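Local coordinates for NF-kappa-B inhibitor beta (Mus musculus, PDB 1OY3), which inhibits NF-kappa-B by binding it and trapping it in the cytoplasm, although its unphosphorylated, resynthesized form can accompany NF-kappa-B into the nucleus, at residues C[52-58]-C[88-93]; C[96-100]-C[147-151]; C[182-186]-C[211-217]; C[200-205]-C[235-240]; C[228-233]-C[243-247]. All coordinates share one frame; numbering follows the deposited sequence.

Overall arrangement
The five contacts follow the row of ankyrin repeats from the second to the sixth. Contacts 1 and 2 share helix 91-97, their centres 14 Å apart: contact 1 joins repeats 2 and 3, and contact 2 covers the helix end with residues 147-151. Leu151 packs on Ala182 of contact 3, which ties repeat 4 to repeat 5. Contact 4 ties repeat 5 to repeat 6, and contact 5 lies inside repeat 6; both use helix 238-246. Contacts 1, 2 and 3 come in series along the chain, whereas the segments of contact 4 alternate with those of 3 and 5. Contacts 1 and 5 are 33 Å apart between centres, consistent with an elongated stack whose neighbouring repeats pack locally.

Contact 1. Residues C[52-58]-C[88-93]; sequences AAILGEA and VRAHTC
The sulfur of Cys93 lies against peptide backbone: SG is 3.4 Å from the carbonyl C of Gly56 and 3.5 Å from Glu57 N, more deeply engaged with main chain than with any side chain opposite. The setting is the ankyrin-repeat stack, where the turn between the two helices of repeat 2 meets its counterpart in repeat 3. Helix 48-55 closes in a Schellman motif whose last residue, Gly56, has the positive phi that favours glycine; the methyl of Ala90 packs 3.9 Å from Gly56 CA. A small residue at Ala90 lets the two turns come close, with alpha carbons of Gly56 and Ala90 4.9 Å apart. The same methyl also faces the carbonyl of Ala53.

Before Ala90, Val88 leans toward the helix end with CG2, which lies between its backbone N and carbonyl carbon and rests near the oxygens of Ala53 and Ile54. Cys93 has chi1 -70°, placing SG anti to its own carbonyl carbon and directing it at the Gly56-Glu57 peptide; Cys93 also packs on Val61 of helix 58-66. Ile54 O accepts a hydrogen bond from a basic side chain of the other protein's chain, so this edge of the turn also meets the partner. Beyond Gly56, the methyl of Ala58 abuts Thr92. A water joins the two sides, accepting from Cys93 N, giving a weak bond to Gly56 O and lying 2.7 Å from Thr92 OG1.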
# COMPACT_ATOMS: atom_id res chain seq x y z
N ALA C 52 -6.03 17.80 3.32
CA ALA C 52 -6.05 18.72 2.19
C ALA C 52 -5.65 17.98 0.91
O ALA C 52 -6.23 18.21 -0.16
CB ALA C 52 -5.09 19.89 2.46
N ALA C 53 -4.66 17.10 1.03
CA ALA C 53 -4.18 16.32 -0.11
C ALA C 53 -5.26 15.38 -0.65
O ALA C 53 -5.46 15.27 -1.87
CB ALA C 53 -2.95 15.52 0.28
N ILE C 54 -5.96 14.71 0.25
CA ILE C 54 -7.01 13.79 -0.13
C ILE C 54 -8.11 14.54 -0.85
O ILE C 54 -8.66 14.04 -1.83
CB ILE C 54 -7.60 13.07 1.12
CG1 ILE C 54 -6.58 12.07 1.67
CG2 ILE C 54 -8.90 12.36 0.76
CD1 ILE C 54 -6.89 11.59 3.06
N LEU C 55 -8.43 15.73 -0.36
CA LEU C 55 -9.48 16.54 -0.96
C LEU C 55 -9.05 17.15 -2.29
O LEU C 55 -9.88 17.69 -3.03
CB LEU C 55 -9.91 17.65 0.00
CG LEU C 55 -10.64 17.21 1.28
CD1 LEU C 55 -10.94 18.44 2.16
CD2 LEU C 55 -11.92 16.47 0.91
N GLY C 56 -7.76 17.07 -2.59
CA GLY C 56 -7.23 17.61 -3.84
C GLY C 56 -7.32 19.12 -3.92
O GLY C 56 -7.52 19.67 -5.01
N GLU C 57 -7.16 19.80 -2.79
CA GLU C 57 -7.23 21.26 -2.76
C GLU C 57 -5.83 21.90 -2.78
O GLU C 57 -5.22 22.11 -1.74
CB GLU C 57 -7.98 21.69 -1.50
CG GLU C 57 -9.44 21.25 -1.49
CD GLU C 57 -10.15 21.59 -0.19
OE1 GLU C 57 -11.39 21.70 -0.20
OE2 GLU C 57 -9.47 21.74 0.86
N ALA C 58 -5.35 22.21 -3.99
CA ALA C 58 -4.01 22.78 -4.17
C ALA C 58 -3.78 24.07 -3.40
O ALA C 58 -2.68 24.32 -2.91
CB ALA C 58 -3.73 23.01 -5.67
N VAL C 88 -5.34 9.87 -5.47
CA VAL C 88 -6.53 10.56 -5.94
C VAL C 88 -6.25 11.47 -7.12
O VAL C 88 -7.02 12.39 -7.39
CB VAL C 88 -7.16 11.40 -4.81
CG1 VAL C 88 -7.34 10.54 -3.56
CG2 VAL C 88 -6.27 12.60 -4.51
N ARG C 89 -5.15 11.22 -7.82
CA ARG C 89 -4.80 12.03 -8.99
C ARG C 89 -4.81 13.54 -8.72
O ARG C 89 -5.17 14.32 -9.60
CB ARG C 89 -5.78 11.72 -10.13
CG ARG C 89 -5.59 10.35 -10.77
CD ARG C 89 -6.76 9.98 -11.68
NE ARG C 89 -6.34 9.17 -12.82
CZ ARG C 89 -5.91 9.67 -13.98
NH1 ARG C 89 -5.85 10.98 -14.15
NH2 ARG C 89 -5.55 8.85 -14.96
N ALA C 90 -4.41 13.94 -7.51
CA ALA C 90 -4.35 15.35 -7.16
C ALA C 90 -3.06 15.96 -7.70
O ALA C 90 -2.16 16.33 -6.95
CB ALA C 90 -4.41 15.52 -5.64
N HIS C 91 -3.00 16.05 -9.03
CA HIS C 91 -1.84 16.58 -9.73
C HIS C 91 -1.33 17.93 -9.25
O HIS C 91 -0.12 18.10 -9.03
CB HIS C 91 -2.14 16.69 -11.22
CG HIS C 91 -2.55 15.39 -11.85
ND1 HIS C 91 -1.74 14.28 -11.84
CD2 HIS C 91 -3.69 15.03 -12.48
CE1 HIS C 91 -2.37 13.28 -12.45
NE2 HIS C 91 -3.55 13.71 -12.84
N THR C 92 -2.25 18.89 -9.11
CA THR C 92 -1.85 20.22 -8.67
C THR C 92 -1.30 20.21 -7.23
O THR C 92 -0.37 20.94 -6.91
CB THR C 92 -3.04 21.21 -8.80
OG1 THR C 92 -4.20 20.69 -8.15
CG2 THR C 92 -3.35 21.45 -10.26
N CYS C 93 -1.87 19.38 -6.37
CA CYS C 93 -1.38 19.28 -4.99
C CYS C 93 0.06 18.77 -4.95
O CYS C 93 0.91 19.27 -4.20
CB CYS C 93 -2.26 18.34 -4.18
SG CYS C 93 -3.92 18.98 -3.83
O HOH W 1 -4.78 18.44 -6.78

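Contact 2. Residues C[96-100]-C[147-151]; sequences VLLQP and WRLQL
Trp147 lays its indole flat against the backbone that leaves helix 91-97, and each atom along the side chain finds a piece of it. Trp147 CB starts 3.5 Å from Gln99 O. The chi1 of 61° puts CG between the backbone N and the carbonyl carbon, bringing the ring over the chain from Leu98 to Pro100. Trp147 CD1 reaches Pro100 N at 3.3 Å, and NE1 lies beside Pro100 CD, so Pro100 shares the cover of the pyrrole part with the Gln99 carbonyl carbon. Gln99 CA stands over the centre of the indole. Farther out, CE3 and CZ3 approach Leu98 C, while Trp147 CH2 comes 3.5 Å from Leu98 O. On the opposite face lies CG of Arg148, leaving the indole sandwiched between backbone and an aliphatic stem.

Beside this stack, Gln150 stretches out beyond CG and sends NE2 to two carbonyls. One is Leu97 O, 3.1 Å from Gln150 NE2, approached from above the carbonyl plane, at an N-H...O angle of 153°. The other is Trp147 O, 2.9 Å from Gln150 NE2 and met on a lone pair; Trp147 O also accepts from Gln150 N. The amide oxygen OE1 lies near Leu97 CB. Leu98 CD2 and Leu151 CD2 complete the contact, 3.5 Å apart and therefore tight.

Tyr65 of helix 58-66 touches the indole and bonds Gln99 O. A flat aromatic suits a place where main chain from Leu98 to Pro100 has to be covered, while the long amide meets a carbonyl at the helix end; hydrophobic cover and polar satisfaction together fasten residues 147-151 to repeat 3.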
# COMPACT_ATOMS: atom_id res chain seq x y z
N VAL C 96 2.46 21.53 -5.82
CA VAL C 96 2.70 22.46 -4.72
C VAL C 96 3.76 21.87 -3.78
O VAL C 96 4.66 22.56 -3.32
CB VAL C 96 1.42 22.69 -3.89
CG1 VAL C 96 1.74 23.51 -2.66
CG2 VAL C 96 0.35 23.39 -4.74
N LEU C 97 3.64 20.57 -3.49
CA LEU C 97 4.57 19.92 -2.59
C LEU C 97 5.96 19.69 -3.17
O LEU C 97 6.95 19.79 -2.45
CB LEU C 97 4.01 18.57 -2.13
CG LEU C 97 2.75 18.59 -1.25
CD1 LEU C 97 2.29 17.17 -1.01
CD2 LEU C 97 3.03 19.31 0.07
N LEU C 98 6.01 19.39 -4.47
CA LEU C 98 7.27 19.09 -5.15
C LEU C 98 8.18 20.28 -5.52
O LEU C 98 8.59 20.42 -6.67
CB LEU C 98 6.96 18.27 -6.40
CG LEU C 98 6.29 16.91 -6.11
CD1 LEU C 98 5.77 16.30 -7.39
CD2 LEU C 98 7.28 15.99 -5.43
N GLN C 99 8.48 21.12 -4.53
CA GLN C 99 9.35 22.28 -4.71
C GLN C 99 9.66 22.84 -3.34
O GLN C 99 9.02 22.46 -2.36
CB GLN C 99 8.66 23.36 -5.56
CG GLN C 99 7.41 23.96 -4.94
CD GLN C 99 6.63 24.85 -5.92
OE1 GLN C 99 5.60 24.45 -6.46
NE2 GLN C 99 7.14 26.05 -6.16
N PRO C 100 10.65 23.74 -3.23
CA PRO C 100 10.99 24.31 -1.93
C PRO C 100 9.77 24.98 -1.31
O PRO C 100 9.03 25.69 -1.99
CB PRO C 100 12.08 25.32 -2.28
CG PRO C 100 12.75 24.67 -3.46
CD PRO C 100 11.58 24.20 -4.27
N TRP C 147 13.02 19.21 0.12
CA TRP C 147 11.68 18.75 -0.24
C TRP C 147 11.72 17.46 -1.04
O TRP C 147 10.71 16.76 -1.13
CB TRP C 147 10.95 19.82 -1.06
CG TRP C 147 11.64 20.17 -2.35
CD1 TRP C 147 12.57 21.14 -2.55
CD2 TRP C 147 11.47 19.52 -3.62
NE1 TRP C 147 13.00 21.14 -3.85
CE2 TRP C 147 12.35 20.15 -4.53
CE3 TRP C 147 10.68 18.46 -4.07
CZ2 TRP C 147 12.44 19.75 -5.88
CZ3 TRP C 147 10.77 18.06 -5.41
CH2 TRP C 147 11.65 18.71 -6.29
N ARG C 148 12.87 17.14 -1.62
CA ARG C 148 13.03 15.92 -2.42
C ARG C 148 13.00 14.63 -1.60
O ARG C 148 12.93 13.53 -2.16
CB ARG C 148 14.33 15.99 -3.23
CG ARG C 148 14.30 16.96 -4.40
CD ARG C 148 15.49 16.72 -5.33
NE ARG C 148 15.32 17.35 -6.64
CZ ARG C 148 15.38 18.66 -6.85
NH1 ARG C 148 15.62 19.49 -5.85
NH2 ARG C 148 15.21 19.14 -8.08
N LEU C 149 13.05 14.75 -0.28
CA LEU C 149 13.00 13.58 0.58
C LEU C 149 11.60 12.97 0.51
O LEU C 149 11.37 11.88 1.03
CB LEU C 149 13.33 13.96 2.03
CG LEU C 149 14.71 14.61 2.23
CD1 LEU C 149 14.84 15.11 3.67
CD2 LEU C 149 15.80 13.60 1.91
N GLN C 150 10.66 13.67 -0.12
CA GLN C 150 9.29 13.18 -0.25
C GLN C 150 9.21 12.12 -1.36
O GLN C 150 8.41 11.17 -1.30
CB GLN C 150 8.33 14.31 -0.63
CG GLN C 150 8.14 15.40 0.41
CD GLN C 150 7.34 16.59 -0.14
OE1 GLN C 150 6.13 16.50 -0.35
NE2 GLN C 150 8.04 17.69 -0.41
N LEU C 151 10.07 12.29 -2.36
CA LEU C 151 10.11 11.42 -3.52
C LEU C 151 10.38 9.96 -3.24
O LEU C 151 9.88 9.09 -3.93
CB LEU C 151 11.16 11.94 -4.51
CG LEU C 151 10.94 13.34 -5.08
CD1 LEU C 151 12.07 13.65 -6.06
CD2 LEU C 151 9.57 13.42 -5.77

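Contact 3. Residues C[182-186]-C[211-217]; sequences ADLNK and LLKAGAD
Leu184 and Asn185 both carry CG anti to their own carbonyl carbons, with chi1 -82° and -58°, and this aims leucine at the end of helix 205-213 and the amide at the chain that follows it. Leu184 CD2 presses on Ala214 CB at 3.5 Å, a tight methyl contact, while Leu184 CG faces Leu211 CD2 and its CB faces the methyl of Ala216. Leucine's two branches suit a place between one leucine and two alanines.

Asn185 supplies the polar half. Its OD1 accepts from Asp217 N at 3.0 Å, the N-H tilted from the carbonyl plane, and takes a second hydrogen from a water that also donates to Asp217 O. The carboxylate of Asp217 turns elsewhere, to Thr219 N.

The loop holding these two groups is itself braced: Asp183 OD1 receives Asn185 N at 2.8 Å in an Asx turn, within a type I turn from Asp183 to Lys186. In the other segment, Gly215 closes helix 205-213 in a Schellman motif whose backbone angles call for glycine. Such loops, each following the second helix of its repeat and laid side by side, are typical of the ankyrin fold; here they join repeats 4 and 5.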
# COMPACT_ATOMS: atom_id res chain seq x y z
N ALA C 182 12.26 11.62 -9.29
CA ALA C 182 11.98 10.37 -8.58
C ALA C 182 12.81 9.22 -9.18
O ALA C 182 13.14 9.22 -10.36
CB ALA C 182 10.49 10.05 -8.66
N ASP C 183 13.14 8.24 -8.34
CA ASP C 183 13.92 7.08 -8.80
C ASP C 183 13.04 6.14 -9.63
O ASP C 183 12.21 5.40 -9.09
CB ASP C 183 14.50 6.36 -7.59
CG ASP C 183 15.29 5.13 -7.96
OD1 ASP C 183 15.35 4.76 -9.15
OD2 ASP C 183 15.85 4.53 -7.02
N LEU C 184 13.22 6.15 -10.95
CA LEU C 184 12.44 5.32 -11.86
C LEU C 184 12.76 3.82 -11.84
O LEU C 184 12.11 3.04 -12.55
CB LEU C 184 12.57 5.84 -13.30
CG LEU C 184 11.72 7.02 -13.80
CD1 LEU C 184 11.24 7.92 -12.66
CD2 LEU C 184 12.55 7.81 -14.78
N ASN C 185 13.74 3.40 -11.05
CA ASN C 185 14.10 1.98 -11.03
C ASN C 185 13.84 1.30 -9.69
O ASN C 185 14.03 0.09 -9.57
CB ASN C 185 15.57 1.79 -11.39
CG ASN C 185 15.91 2.35 -12.76
OD1 ASN C 185 15.23 2.07 -13.74
ND2 ASN C 185 16.98 3.15 -12.82
N LYS C 186 13.43 2.09 -8.71
CA LYS C 186 13.16 1.62 -7.34
C LYS C 186 12.22 0.42 -7.24
O LYS C 186 11.03 0.52 -7.54
CB LYS C 186 12.60 2.79 -6.51
CG LYS C 186 12.26 2.44 -5.07
CD LYS C 186 13.48 2.02 -4.25
CE LYS C 186 14.53 3.12 -4.17
NZ LYS C 186 14.08 4.38 -3.51
N LEU C 211 7.90 5.86 -18.65
CA LEU C 211 9.00 5.30 -17.89
C LEU C 211 10.15 4.94 -18.83
O LEU C 211 11.31 5.30 -18.58
CB LEU C 211 8.54 4.05 -17.14
CG LEU C 211 7.56 4.32 -15.99
CD1 LEU C 211 6.97 3.03 -15.46
CD2 LEU C 211 8.32 5.07 -14.89
N LEU C 212 9.83 4.23 -19.90
CA LEU C 212 10.86 3.81 -20.86
C LEU C 212 11.65 4.97 -21.46
O LEU C 212 12.88 4.99 -21.40
CB LEU C 212 10.23 2.95 -21.97
CG LEU C 212 9.92 1.52 -21.50
CD1 LEU C 212 9.11 0.78 -22.56
CD2 LEU C 212 11.23 0.78 -21.18
N LYS C 213 10.95 5.95 -22.02
CA LYS C 213 11.63 7.09 -22.61
C LYS C 213 12.51 7.79 -21.58
O LYS C 213 13.57 8.32 -21.94
CB LYS C 213 10.61 8.07 -23.21
CG LYS C 213 9.55 7.39 -24.07
CD LYS C 213 9.28 8.09 -25.39
CE LYS C 213 8.64 9.46 -25.21
NZ LYS C 213 8.27 10.03 -26.54
N ALA C 214 12.10 7.79 -20.32
CA ALA C 214 12.91 8.44 -19.28
C ALA C 214 14.10 7.59 -18.84
O ALA C 214 14.85 7.98 -17.93
CB ALA C 214 12.06 8.80 -18.07
N GLY C 215 14.27 6.43 -19.46
CA GLY C 215 15.41 5.59 -19.16
C GLY C 215 15.31 4.54 -18.06
O GLY C 215 16.33 4.15 -17.50
N ALA C 216 14.10 4.10 -17.75
CA ALA C 216 13.93 3.07 -16.73
C ALA C 216 14.54 1.79 -17.30
O ALA C 216 14.18 1.34 -18.39
CB ALA C 216 12.44 2.86 -16.43
N ASP C 217 15.47 1.20 -16.55
CA ASP C 217 16.17 -0.02 -16.97
C ASP C 217 15.26 -1.23 -17.18
O ASP C 217 14.89 -1.90 -16.22
CB ASP C 217 17.25 -0.37 -15.96
CG ASP C 217 18.16 -1.48 -16.45
OD1 ASP C 217 19.17 -1.77 -15.76
OD2 ASP C 217 17.86 -2.06 -17.52
O HOH W 2 13.59 -0.76 -13.75

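Contact 4. Residues C[200-205]-C[235-240]; sequences VEAQAA and RPNPIL
Two inter-helix turns run alongside each other here, with alpha carbons 6.7 Å apart at Gln203 and Asn237 and 5.5 Å at Ala205 and Leu240. Helix 195-201 gives way to a Schellman motif at Gln203, whose phi is positive although it is not glycine; Ala204 then takes the N-cap position of helix 205-213. The facing turn passes through Arg235, Pro236 and Asn237 into helix 238-246.

Gln203 bridges the turns. Its chain bends at chi2 (-68°), folding the amide across to the other segment. Gln203 OE1 accepts from Asn237 N at 3.3 Å, nearly along the C=O axis, though the bond is long and bent at the hydrogen (141°). The amide plane lies only 25° from that of the Arg235 guanidinium, and NE2 sits over the aliphatic part of that arginine. The side chains of Leu240 and Gln203 cross at about a right angle, with Leu240 CD1 against the amide. Leu240 CD2 rests 3.5 Å from Ala205 CA, a tight contact with the backbone, and alanine's small CB fits 3.8 Å from both Ile239 CG2 and Leu240 CD2.

Arginine suits its place because a long stem can cover Val200 CG1 and still deliver charge: Glu201 CG covers one guanidinium face, and Arg235 NH2 makes a salt bridge to Glu201 OE1 at 3.6 Å. The glutamate has a second partner in Arg193, through OE2.

Val200 and Leu240 both pack on Leu208 of helix 205-213, and Val200 also meets Ser231 and Ala232 of helix 228-233, placing the contact at the turn ends of the helices of repeats 5 and 6.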
# COMPACT_ATOMS: atom_id res chain seq x y z
N VAL C 200 3.43 -2.68 -16.29
CA VAL C 200 3.03 -3.84 -17.08
C VAL C 200 1.85 -4.53 -16.40
O VAL C 200 0.87 -4.91 -17.05
CB VAL C 200 4.21 -4.83 -17.24
CG1 VAL C 200 3.77 -6.05 -18.03
CG2 VAL C 200 5.34 -4.15 -17.97
N GLU C 201 1.92 -4.69 -15.08
CA GLU C 201 0.83 -5.30 -14.34
C GLU C 201 -0.42 -4.45 -14.51
O GLU C 201 -1.53 -4.97 -14.61
CB GLU C 201 1.17 -5.42 -12.86
CG GLU C 201 2.27 -6.44 -12.58
CD GLU C 201 2.26 -6.92 -11.14
OE1 GLU C 201 2.99 -7.89 -10.84
OE2 GLU C 201 1.54 -6.32 -10.31
N ALA C 202 -0.23 -3.13 -14.55
CA ALA C 202 -1.33 -2.18 -14.70
C ALA C 202 -1.83 -2.09 -16.14
O ALA C 202 -2.84 -1.43 -16.41
CB ALA C 202 -0.88 -0.81 -14.24
N GLN C 203 -1.11 -2.74 -17.06
CA GLN C 203 -1.44 -2.73 -18.48
C GLN C 203 -1.57 -1.28 -18.96
O GLN C 203 -2.35 -0.98 -19.87
CB GLN C 203 -2.74 -3.51 -18.75
CG GLN C 203 -2.70 -4.98 -18.32
CD GLN C 203 -1.77 -5.83 -19.17
OE1 GLN C 203 -2.08 -6.18 -20.31
NE2 GLN C 203 -0.61 -6.16 -18.62
N ALA C 204 -0.83 -0.38 -18.33
CA ALA C 204 -0.86 1.03 -18.70
C ALA C 204 0.31 1.29 -19.64
O ALA C 204 1.41 1.66 -19.21
CB ALA C 204 -0.77 1.91 -17.46
N ALA C 205 0.06 1.10 -20.93
CA ALA C 205 1.08 1.27 -21.96
C ALA C 205 1.71 2.66 -22.02
O ALA C 205 2.93 2.78 -22.17
CB ALA C 205 0.49 0.92 -23.33
N ARG C 235 0.92 -11.33 -20.28
CA ARG C 235 -0.20 -10.40 -20.16
C ARG C 235 -0.93 -10.35 -21.50
O ARG C 235 -0.37 -10.73 -22.53
CB ARG C 235 0.32 -9.01 -19.78
CG ARG C 235 1.27 -8.99 -18.57
CD ARG C 235 0.54 -9.10 -17.23
NE ARG C 235 1.48 -9.32 -16.13
CZ ARG C 235 1.16 -9.23 -14.84
NH1 ARG C 235 -0.08 -8.93 -14.47
NH2 ARG C 235 2.08 -9.47 -13.91
N PRO C 236 -2.19 -9.89 -21.50
CA PRO C 236 -3.00 -9.79 -22.72
C PRO C 236 -2.63 -8.69 -23.71
O PRO C 236 -2.32 -8.97 -24.87
CB PRO C 236 -4.41 -9.64 -22.17
CG PRO C 236 -4.19 -8.86 -20.92
CD PRO C 236 -3.00 -9.56 -20.31
N ASN C 237 -2.68 -7.43 -23.27
CA ASN C 237 -2.37 -6.28 -24.13
C ASN C 237 -1.00 -6.39 -24.82
O ASN C 237 0.04 -6.28 -24.17
CB ASN C 237 -2.46 -4.99 -23.32
CG ASN C 237 -2.35 -3.75 -24.19
OD1 ASN C 237 -2.42 -2.63 -23.69
ND2 ASN C 237 -2.19 -3.95 -25.49
N PRO C 238 -1.00 -6.57 -26.15
CA PRO C 238 0.21 -6.70 -26.97
C PRO C 238 1.09 -5.46 -27.01
O PRO C 238 2.30 -5.55 -27.15
CB PRO C 238 -0.35 -7.04 -28.36
CG PRO C 238 -1.72 -7.60 -28.07
CD PRO C 238 -2.21 -6.70 -26.98
N ILE C 239 0.46 -4.29 -26.88
CA ILE C 239 1.17 -3.02 -26.92
C ILE C 239 2.37 -3.01 -25.99
O ILE C 239 3.47 -2.62 -26.38
CB ILE C 239 0.25 -1.86 -26.53
CG1 ILE C 239 -1.06 -1.93 -27.31
CG2 ILE C 239 0.96 -0.53 -26.80
CD1 ILE C 239 -0.89 -1.90 -28.81
N LEU C 240 2.14 -3.44 -24.75
CA LEU C 240 3.18 -3.47 -23.72
C LEU C 240 4.46 -4.17 -24.14
O LEU C 240 5.55 -3.66 -23.92
CB LEU C 240 2.62 -4.12 -22.45
CG LEU C 240 1.42 -3.39 -21.84
CD1 LEU C 240 0.82 -4.23 -20.73
CD2 LEU C 240 1.86 -2.04 -21.31

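Contact 5. Residues C[228-233]-C[243-247]; sequences PLGSAL and LLRAH
The paired helices of one ankyrin repeat, the sixth, pack on each other here: helix 228-233 and the later part of helix 238-246 join through a compact apolar seam. Leu244 is its central residue. With CG anti to the carbonyl carbon (chi1 -74°), it sends its two methyls to different places on the first helix. Leu244 CD1 meets the helix backbone, 3.5 Å from Leu229 CA, and lies 3.8 Å from Ala232 CB; CD2 lies by Pro228 CB. Alanine suits the place of Ala232 because its short side chain leaves room for a leucine methyl to approach the helix, and proline is readily accommodated in the first turn, where its missing N-H costs no helical bond.

Leu229 differs, with CG roughly anti to its backbone N (chi1 -152°). Its side chain and that of Leu244 slide past one another in opposite directions, bringing Leu229 CG to 4.1 Å from Leu244 CB. Pro228 also rests on Leu196 and His197 of helix 195-201, which continues the packing into repeat 5, and Pro252, in the loop after helix 238-246, lies against both Leu229 and Leu233.

Toward the surface Arg245 folds back over these leucines, bent at chi2 and chi3. Its CD passes Leu229 CD1, while the guanidinium NH2 forms a long, weak ion pair with Glu251. The Arg245 side chain crosses those of Leu229 and Leu233 at about a right angle, and its NH1 is 3.4 Å from Leu229 CD2 and 3.9 Å from Leu233 CD2.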
# COMPACT_ATOMS: atom_id res chain seq x y z
N PRO C 228 10.31 -7.07 -17.06
CA PRO C 228 9.06 -6.45 -17.48
C PRO C 228 8.53 -7.07 -18.77
O PRO C 228 7.32 -7.28 -18.92
CB PRO C 228 9.46 -4.99 -17.67
CG PRO C 228 10.51 -4.80 -16.61
CD PRO C 228 11.34 -6.05 -16.77
N LEU C 229 9.44 -7.38 -19.70
CA LEU C 229 9.05 -7.99 -20.97
C LEU C 229 8.49 -9.38 -20.70
O LEU C 229 7.41 -9.73 -21.16
CB LEU C 229 10.25 -8.11 -21.92
CG LEU C 229 9.94 -8.08 -23.43
CD1 LEU C 229 11.21 -8.47 -24.18
CD2 LEU C 229 8.80 -9.02 -23.79
N GLY C 230 9.26 -10.16 -19.95
CA GLY C 230 8.84 -11.51 -19.60
C GLY C 230 7.47 -11.47 -18.95
O GLY C 230 6.65 -12.36 -19.15
N SER C 231 7.24 -10.42 -18.17
CA SER C 231 5.96 -10.27 -17.50
C SER C 231 4.90 -9.87 -18.52
O SER C 231 3.79 -10.41 -18.50
CB SER C 231 6.06 -9.20 -16.41
OG SER C 231 4.82 -9.05 -15.74
N ALA C 232 5.25 -8.95 -19.40
CA ALA C 232 4.32 -8.48 -20.43
C ALA C 232 3.85 -9.59 -21.37
O ALA C 232 2.73 -9.55 -21.87
CB ALA C 232 4.95 -7.34 -21.23
N LEU C 233 4.72 -10.57 -21.61
CA LEU C 233 4.36 -11.68 -22.49
C LEU C 233 3.19 -12.48 -21.93
O LEU C 233 2.31 -12.91 -22.68
CB LEU C 233 5.56 -12.60 -22.72
CG LEU C 233 6.67 -12.08 -23.64
CD1 LEU C 233 7.73 -13.15 -23.82
CD2 LEU C 233 6.08 -11.70 -24.97
N LEU C 243 6.28 -2.13 -26.98
CA LEU C 243 7.03 -1.01 -26.40
C LEU C 243 8.37 -1.46 -25.85
O LEU C 243 9.42 -0.97 -26.28
CB LEU C 243 6.22 -0.36 -25.27
CG LEU C 243 5.14 0.66 -25.65
CD1 LEU C 243 4.23 0.11 -26.72
CD2 LEU C 243 4.35 1.04 -24.40
N LEU C 244 8.32 -2.38 -24.89
CA LEU C 244 9.54 -2.90 -24.27
C LEU C 244 10.51 -3.36 -25.35
O LEU C 244 11.71 -3.07 -25.28
CB LEU C 244 9.19 -4.06 -23.33
CG LEU C 244 8.54 -3.62 -22.02
CD1 LEU C 244 7.73 -4.76 -21.41
CD2 LEU C 244 9.62 -3.14 -21.07
N ARG C 245 9.99 -4.06 -26.35
CA ARG C 245 10.82 -4.53 -27.46
C ARG C 245 11.48 -3.32 -28.10
O ARG C 245 12.70 -3.20 -28.14
CB ARG C 245 9.96 -5.23 -28.51
CG ARG C 245 9.20 -6.47 -28.05
CD ARG C 245 10.10 -7.68 -27.91
NE ARG C 245 9.43 -8.91 -28.35
CZ ARG C 245 8.26 -9.34 -27.88
NH1 ARG C 245 7.63 -8.66 -26.93
NH2 ARG C 245 7.73 -10.46 -28.34
N ALA C 246 10.64 -2.40 -28.59
CA ALA C 246 11.10 -1.19 -29.25
C ALA C 246 12.12 -0.39 -28.45
O ALA C 246 12.91 0.37 -29.02
CB ALA C 246 9.91 -0.31 -29.59
N HIS C 247 12.12 -0.55 -27.13
CA HIS C 247 13.07 0.18 -26.29
C HIS C 247 14.27 -0.63 -25.83
O HIS C 247 14.89 -0.31 -24.81
CB HIS C 247 12.37 0.81 -25.09
CG HIS C 247 11.76 2.15 -25.39
ND1 HIS C 247 10.52 2.29 -25.97
CD2 HIS C 247 12.26 3.40 -25.25
CE1 HIS C 247 10.28 3.58 -26.18
NE2 HIS C 247 11.32 4.27 -25.75